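Possible thiamine biosynthesis enzyme (Candida albicans, PDB 2X7Q) is of unknown function but has the periplasmic binding protein fold of the SsuA/TauA family, and may bind a small solute, possibly one linked to thiamine biosynthesis. Local coordinates at residues D111-D114 against A115-K119; K182-Y185 against D186-E189. The protein carries 1 engineered substitution. One frame throughout, in Å; residues are numbered along the deposited sequence.

Contact 1: residues D111-D114 against A115-K119; sequences DVTD and AKQLK
D114 turns its carboxylate to the start of the 3-10 turn 115-117 and takes a hydrogen bond from K116 N at OD2, 2.9 Å away. The amide comes from above the carboxylate plane, 61° out of it. With CG anti to the backbone N (chi1 180°), the carboxylate sits beside its own carbonyl carbon, close to the amides that follow. D114 OD1 accepts from a water at 3.1 Å, and the same water accepts from A115 N at 3.0 Å. On the backbone, Q117 N donates to D114 O (3.1 Å), closing the turn, and L118 N follows with a bond to A115 O (3.3 Å). The K116 side chain starts out alongside that of D114, but its NZ ends 5.4 Å from D114 OD2, too far for a salt bridge. The apolar part is a single touch: V112 CG1 meets L118 CD2 at 3.7 Å, the two side chains crossing at about a right angle, and both also touch I193 of strand 190-197. The D114 carboxylate thus meets the first two amides of the turn, K116 N directly and A115 N through water, and these N-H groups would be expected to stabilise its negative charge.

Contact 2: residues K182-Y185 against D186-E189; sequences KKYY and DNHE
Y184 and N187 meet where helix 178-186 ends, and the close packing gathers round Y184 O. In the last turn D186 N donates to K182 O at 3.1 Å. E189 N donates weakly to Y184 O at 3.1 Å and more directly to N187 OD1, also 3.1 Å, from 41° above the amide plane, an Asx turn. N187 has CG between its backbone N and carbonyl carbon (chi1 65°), which folds the amide back against the helix and brings OD1 within 2.9 Å of Y184 O, two acceptors facing the same N-H. H188 takes positive phi and its N bonds weakly to Y185 O, completing a Schellman motif. E189 OE1 lies 3.2 Å from Y184 CD1, at the ring edge, with carboxylate and ring planes 81° apart; R159 pairs with E189 OE2 and forms a cation-pi contact with Y184. The outer side is looser: K182 NZ makes a salt bridge to D186 OD2 at 3.3 Å whose hydrogen bond is weak; its stronger partner is D254. Underneath, Y185 packs on I190 and Q192 and bonds through OH to S104, seating the helix end on strands 100-106 and 190-197 just before the chain enters the latter.

How the contacts relate
Contacts 1 and 2 both belong to the Ca3427-like part of the chain and occur in series along it, their centres 19 Å apart and their nearest atoms about 11 Å apart. They do not touch, but both border the sheet that includes strands 100-106 and 190-197: contact 2 meets strand 190-197 at its start (I190, Q192), contact 1 further along (I193, D194). Each is a local arrangement within a connection leading into a strand, contact 1 a 3-10 turn in the loop ahead of strand 120-123, with an aspartate carboxylate at its start, and contact 2 the end of a helix ahead of strand 190-197. Their centres lie about 26 and 23 Å from that of the chain, on the same side of it.

Contact 1: residues D111-D114 against A115-K119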
ATOM      1  N   ASP A 111      26.843  15.732  -3.635  1.00 13.43           N
ATOM      2  CA  ASP A 111      25.991  16.747  -3.027  1.00 13.29           C
ATOM      3  C   ASP A 111      24.913  16.153  -2.123  1.00 13.81           C
ATOM      4  O   ASP A 111      24.280  16.870  -1.348  1.00 12.91           O
ATOM      5  CB  ASP A 111      25.351  17.623  -4.107  1.00 13.74           C
ATOM      6  CG  ASP A 111      24.515  16.824  -5.091  1.00 13.88           C
ATOM      7  OD1 ASP A 111      24.801  15.623  -5.291  1.00 13.41           O
ATOM      8  OD2 ASP A 111      23.576  17.405  -5.676  1.00 12.76           O
ATOM      9  N   VAL A 112      24.710  14.842  -2.217  1.00 13.76           N
ATOM     10  CA  VAL A 112      23.689  14.174  -1.416  1.00 12.66           C
ATOM     11  C   VAL A 112      24.242  12.942  -0.709  1.00 14.83           C
ATOM     12  O   VAL A 112      24.466  11.905  -1.335  1.00 14.80           O
ATOM     13  CB  VAL A 112      22.477  13.764  -2.276  1.00 11.70           C
ATOM     14  CG1 VAL A 112      21.429  13.069  -1.418  1.00 11.36           C
ATOM     15  CG2 VAL A 112      21.884  14.981  -2.969  1.00 12.13           C
ATOM     16  N   THR A 113      24.457  13.063   0.597  1.00 13.95           N
ATOM     17  CA  THR A 113      24.950  11.953   1.408  1.00 16.63           C
ATOM     18  C   THR A 113      24.049  11.715   2.619  1.00 15.32           C
ATOM     19  O   THR A 113      23.909  10.584   3.089  1.00 17.70           O
ATOM     20  CB  THR A 113      26.392  12.204   1.894  1.00 16.33           C
ATOM     21  OG1 THR A 113      26.406  13.306   2.810  1.00 20.45           O
ATOM     22  CG2 THR A 113      27.302  12.516   0.717  1.00 17.85           C
ATOM     23  N   ASP A 114      23.444  12.788   3.119  1.00 15.55           N
ATOM     24  CA  ASP A 114      22.549  12.709   4.268  1.00 15.85           C
ATOM     25  C   ASP A 114      21.133  13.146   3.896  1.00 15.31           C
ATOM     26  O   ASP A 114      20.943  13.960   2.992  1.00 14.61           O
ATOM     27  CB  ASP A 114      23.081  13.565   5.421  1.00 17.49           C
ATOM     28  CG  ASP A 114      22.183  13.521   6.644  1.00 18.73           C
ATOM     29  OD1 ASP A 114      22.141  12.473   7.320  1.00 22.21           O
ATOM     30  OD2 ASP A 114      21.520  14.537   6.934  1.00 20.21           O
ATOM     31  N   ALA A 115      20.146  12.602   4.601  1.00 14.63           N
ATOM     32  CA  ALA A 115      18.742  12.875   4.315  1.00 14.92           C
ATOM     33  C   ALA A 115      18.380  14.345   4.504  1.00 14.39           C
ATOM     34  O   ALA A 115      17.472  14.855   3.852  1.00 14.14           O
ATOM     35  CB  ALA A 115      17.848  11.992   5.180  1.00 15.11           C
ATOM     36  N   LYS A 116      19.089  15.022   5.402  1.00 14.67           N
ATOM     37  CA  LYS A 116      18.804  16.424   5.690  1.00 16.30           C
ATOM     38  C   LYS A 116      19.246  17.355   4.561  1.00 13.85           C
ATOM     39  O   LYS A 116      18.879  18.529   4.541  1.00 14.76           O
ATOM     40  CB  LYS A 116      19.432  16.849   7.024  1.00 18.19           C
ATOM     41  CG  LYS A 116      18.766  16.215   8.245  1.00 17.86           C
ATOM     42  CD  LYS A 116      19.026  17.008   9.529  1.00 19.03           C
ATOM     43  CE  LYS A 116      20.331  16.614  10.202  1.00 18.41           C
ATOM     44  NZ  LYS A 116      20.488  17.275  11.524  1.00 18.58           N
ATOM     45  N   GLN A 117      20.017  16.822   3.616  1.00 14.21           N
ATOM     46  CA  GLN A 117      20.504  17.615   2.491  1.00 14.09           C
ATOM     47  C   GLN A 117      19.511  17.643   1.333  1.00 14.52           C
ATOM     48  O   GLN A 117      19.751  18.291   0.315  1.00 13.29           O
ATOM     49  CB  GLN A 117      21.845  17.073   1.996  1.00 13.80           C
ATOM     50  CG  GLN A 117      22.989  17.235   2.978  1.00 13.53           C
ATOM     51  CD  GLN A 117      24.304  16.716   2.427  1.00 14.78           C
ATOM     52  OE1 GLN A 117      25.166  17.489   2.010  1.00 13.49           O
ATOM     53  NE2 GLN A 117      24.461  15.397   2.420  1.00 14.35           N
ATOM     54  N   LEU A 118      18.390  16.950   1.498  1.00 14.33           N
ATOM     55  CA  LEU A 118      17.413  16.815   0.421  1.00 13.16           C
ATOM     56  C   LEU A 118      16.612  18.092   0.180  1.00 14.28           C
ATOM     57  O   LEU A 118      16.154  18.739   1.123  1.00 13.38           O
ATOM     58  CB  LEU A 118      16.466  15.644   0.696  1.00 13.60           C
ATOM     59  CG  LEU A 118      17.129  14.279   0.884  1.00 12.97           C
ATOM     60  CD1 LEU A 118      16.074  13.191   1.015  1.00 13.13           C
ATOM     61  CD2 LEU A 118      18.073  13.980  -0.265  1.00 12.39           C
ATOM     62  N   LYS A 119      16.451  18.449  -1.091  1.00 14.65           N
ATOM     63  CA  LYS A 119      15.634  19.591  -1.477  1.00 14.15           C
ATOM     64  C   LYS A 119      14.655  19.192  -2.577  1.00 13.89           C
ATOM     65  O   LYS A 119      13.449  19.394  -2.449  1.00 15.15           O
ATOM     66  CB  LYS A 119      16.516  20.753  -1.945  1.00 14.91           C
ATOM     67  CG  LYS A 119      17.427  21.325  -0.866  1.00 15.83           C
ATOM     68  CD  LYS A 119      16.640  21.724   0.377  1.00 15.79           C
ATOM     69  CE  LYS A 119      15.527  22.704   0.051  1.00 15.05           C
ATOM     70  NZ  LYS A 119      16.031  23.952  -0.567  1.00 21.57           N
TER
HETATM   71  O   HOH W   1      20.344  10.198   6.347  1.00 15.85           O

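Contact 2: residues K182-Y185 against D186-E189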
ATOM      1  N   LYS A 182      16.157  -2.858  -3.262  1.00 11.84           N
ATOM      2  CA  LYS A 182      17.373  -3.552  -2.857  1.00 12.33           C
ATOM      3  C   LYS A 182      18.184  -4.029  -4.056  1.00 12.53           C
ATOM      4  O   LYS A 182      19.411  -3.947  -4.051  1.00 12.57           O
ATOM      5  CB  LYS A 182      17.037  -4.725  -1.934  1.00 11.97           C
ATOM      6  CG  LYS A 182      18.250  -5.366  -1.281  1.00 13.64           C
ATOM      7  CD  LYS A 182      17.840  -6.420  -0.268  1.00 13.69           C
ATOM      8  CE  LYS A 182      19.038  -6.929   0.513  1.00 16.10           C
ATOM      9  NZ  LYS A 182      20.059  -7.555  -0.366  1.00 18.23           N
ATOM     10  N   LYS A 183      17.494  -4.524  -5.078  1.00 12.39           N
ATOM     11  CA  LYS A 183      18.152  -4.989  -6.294  1.00 13.52           C
ATOM     12  C   LYS A 183      19.079  -3.925  -6.871  1.00 14.09           C
ATOM     13  O   LYS A 183      20.173  -4.233  -7.343  1.00 13.61           O
ATOM     14  CB  LYS A 183      17.119  -5.393  -7.348  1.00 13.75           C
ATOM     15  CG  LYS A 183      17.714  -5.614  -8.735  1.00 14.70           C
ATOM     16  CD  LYS A 183      16.626  -5.856  -9.774  1.00 15.69           C
ATOM     17  CE  LYS A 183      17.203  -5.990 -11.173  1.00 15.77           C
ATOM     18  NZ  LYS A 183      16.154  -6.247 -12.194  1.00 16.81           N
ATOM     19  N   TYR A 184      18.640  -2.672  -6.827  1.00 13.13           N
ATOM     20  CA  TYR A 184      19.385  -1.583  -7.448  1.00 13.14           C
ATOM     21  C   TYR A 184      20.437  -0.981  -6.520  1.00 12.68           C
ATOM     22  O   TYR A 184      21.248  -0.162  -6.945  1.00 13.95           O
ATOM     23  CB  TYR A 184      18.429  -0.512  -7.980  1.00 12.68           C
ATOM     24  CG  TYR A 184      17.487  -1.043  -9.036  1.00 12.46           C
ATOM     25  CD1 TYR A 184      17.877  -1.120 -10.367  1.00 13.64           C
ATOM     26  CD2 TYR A 184      16.215  -1.486  -8.699  1.00 13.99           C
ATOM     27  CE1 TYR A 184      17.020  -1.613 -11.334  1.00 14.37           C
ATOM     28  CE2 TYR A 184      15.350  -1.980  -9.658  1.00 13.59           C
ATOM     29  CZ  TYR A 184      15.758  -2.041 -10.973  1.00 14.37           C
ATOM     30  OH  TYR A 184      14.904  -2.531 -11.934  1.00 16.67           O
ATOM     31  N   TYR A 185      20.424  -1.390  -5.257  1.00 12.78           N
ATOM     32  CA  TYR A 185      21.504  -1.040  -4.343  1.00 13.12           C
ATOM     33  C   TYR A 185      22.680  -1.975  -4.591  1.00 13.96           C
ATOM     34  O   TYR A 185      23.838  -1.560  -4.569  1.00 16.01           O
ATOM     35  CB  TYR A 185      21.060  -1.167  -2.887  1.00 13.12           C
ATOM     36  CG  TYR A 185      20.041  -0.145  -2.435  1.00 11.64           C
ATOM     37  CD1 TYR A 185      20.138   1.185  -2.823  1.00 11.98           C
ATOM     38  CD2 TYR A 185      18.997  -0.510  -1.596  1.00 11.36           C
ATOM     39  CE1 TYR A 185      19.210   2.120  -2.400  1.00 10.77           C
ATOM     40  CE2 TYR A 185      18.067   0.416  -1.169  1.00 10.22           C
ATOM     41  CZ  TYR A 185      18.179   1.729  -1.572  1.00 10.31           C
ATOM     42  OH  TYR A 185      17.254   2.653  -1.144  1.00 10.25           O
ATOM     43  N   ASP A 186      22.369  -3.245  -4.833  1.00 14.68           N
ATOM     44  CA  ASP A 186      23.389  -4.275  -5.003  1.00 15.21           C
ATOM     45  C   ASP A 186      24.153  -4.142  -6.319  1.00 16.15           C
ATOM     46  O   ASP A 186      25.350  -4.422  -6.376  1.00 16.62           O
ATOM     47  CB  ASP A 186      22.766  -5.669  -4.879  1.00 16.56           C
ATOM     48  CG  ASP A 186      22.271  -5.962  -3.477  1.00 17.39           C
ATOM     49  OD1 ASP A 186      22.696  -5.259  -2.538  1.00 19.44           O
ATOM     50  OD2 ASP A 186      21.460  -6.896  -3.312  1.00 17.66           O
ATOM     51  N   ASN A 187      23.464  -3.715  -7.374  1.00 15.71           N
ATOM     52  CA  ASN A 187      24.125  -3.469  -8.652  1.00 15.93           C
ATOM     53  C   ASN A 187      24.655  -2.039  -8.731  1.00 16.45           C
ATOM     54  O   ASN A 187      25.146  -1.602  -9.772  1.00 16.49           O
ATOM     55  CB  ASN A 187      23.202  -3.785  -9.835  1.00 15.94           C
ATOM     56  CG  ASN A 187      21.991  -2.875  -9.895  1.00 16.55           C
ATOM     57  OD1 ASN A 187      21.896  -1.891  -9.163  1.00 15.65           O
ATOM     58  ND2 ASN A 187      21.060  -3.201 -10.779  1.00 16.89           N
ATOM     59  N   HIS A 188      24.532  -1.317  -7.621  1.00 16.34           N
ATOM     60  CA  HIS A 188      25.122   0.009  -7.470  1.00 15.74           C
ATOM     61  C   HIS A 188      24.590   1.044  -8.459  1.00 16.03           C
ATOM     62  O   HIS A 188      25.287   2.002  -8.792  1.00 15.44           O
ATOM     63  CB  HIS A 188      26.649  -0.076  -7.558  1.00 17.50           C
ATOM     64  CG  HIS A 188      27.260  -1.001  -6.551  1.00 18.53           C
ATOM     65  ND1 HIS A 188      27.508  -0.626  -5.247  1.00 20.60           N
ATOM     66  CD2 HIS A 188      27.674  -2.287  -6.657  1.00 19.32           C
ATOM     67  CE1 HIS A 188      28.050  -1.639  -4.595  1.00 19.58           C
ATOM     68  NE2 HIS A 188      28.162  -2.658  -5.427  1.00 20.02           N
ATOM     69  N   GLU A 189      23.357   0.857  -8.921  1.00 14.06           N
ATOM     70  CA  GLU A 189      22.717   1.848  -9.778  1.00 14.23           C
ATOM     71  C   GLU A 189      22.269   3.041  -8.944  1.00 12.64           C
ATOM     72  O   GLU A 189      22.417   4.194  -9.354  1.00 13.07           O
ATOM     73  CB  GLU A 189      21.526   1.247 -10.526  1.00 14.20           C
ATOM     74  CG  GLU A 189      20.770   2.250 -11.386  1.00 14.00           C
ATOM     75  CD  GLU A 189      19.686   1.606 -12.229  1.00 14.89           C
ATOM     76  OE1 GLU A 189      19.789   0.393 -12.503  1.00 15.69           O
ATOM     77  OE2 GLU A 189      18.742   2.317 -12.634  1.00 16.11           O
TER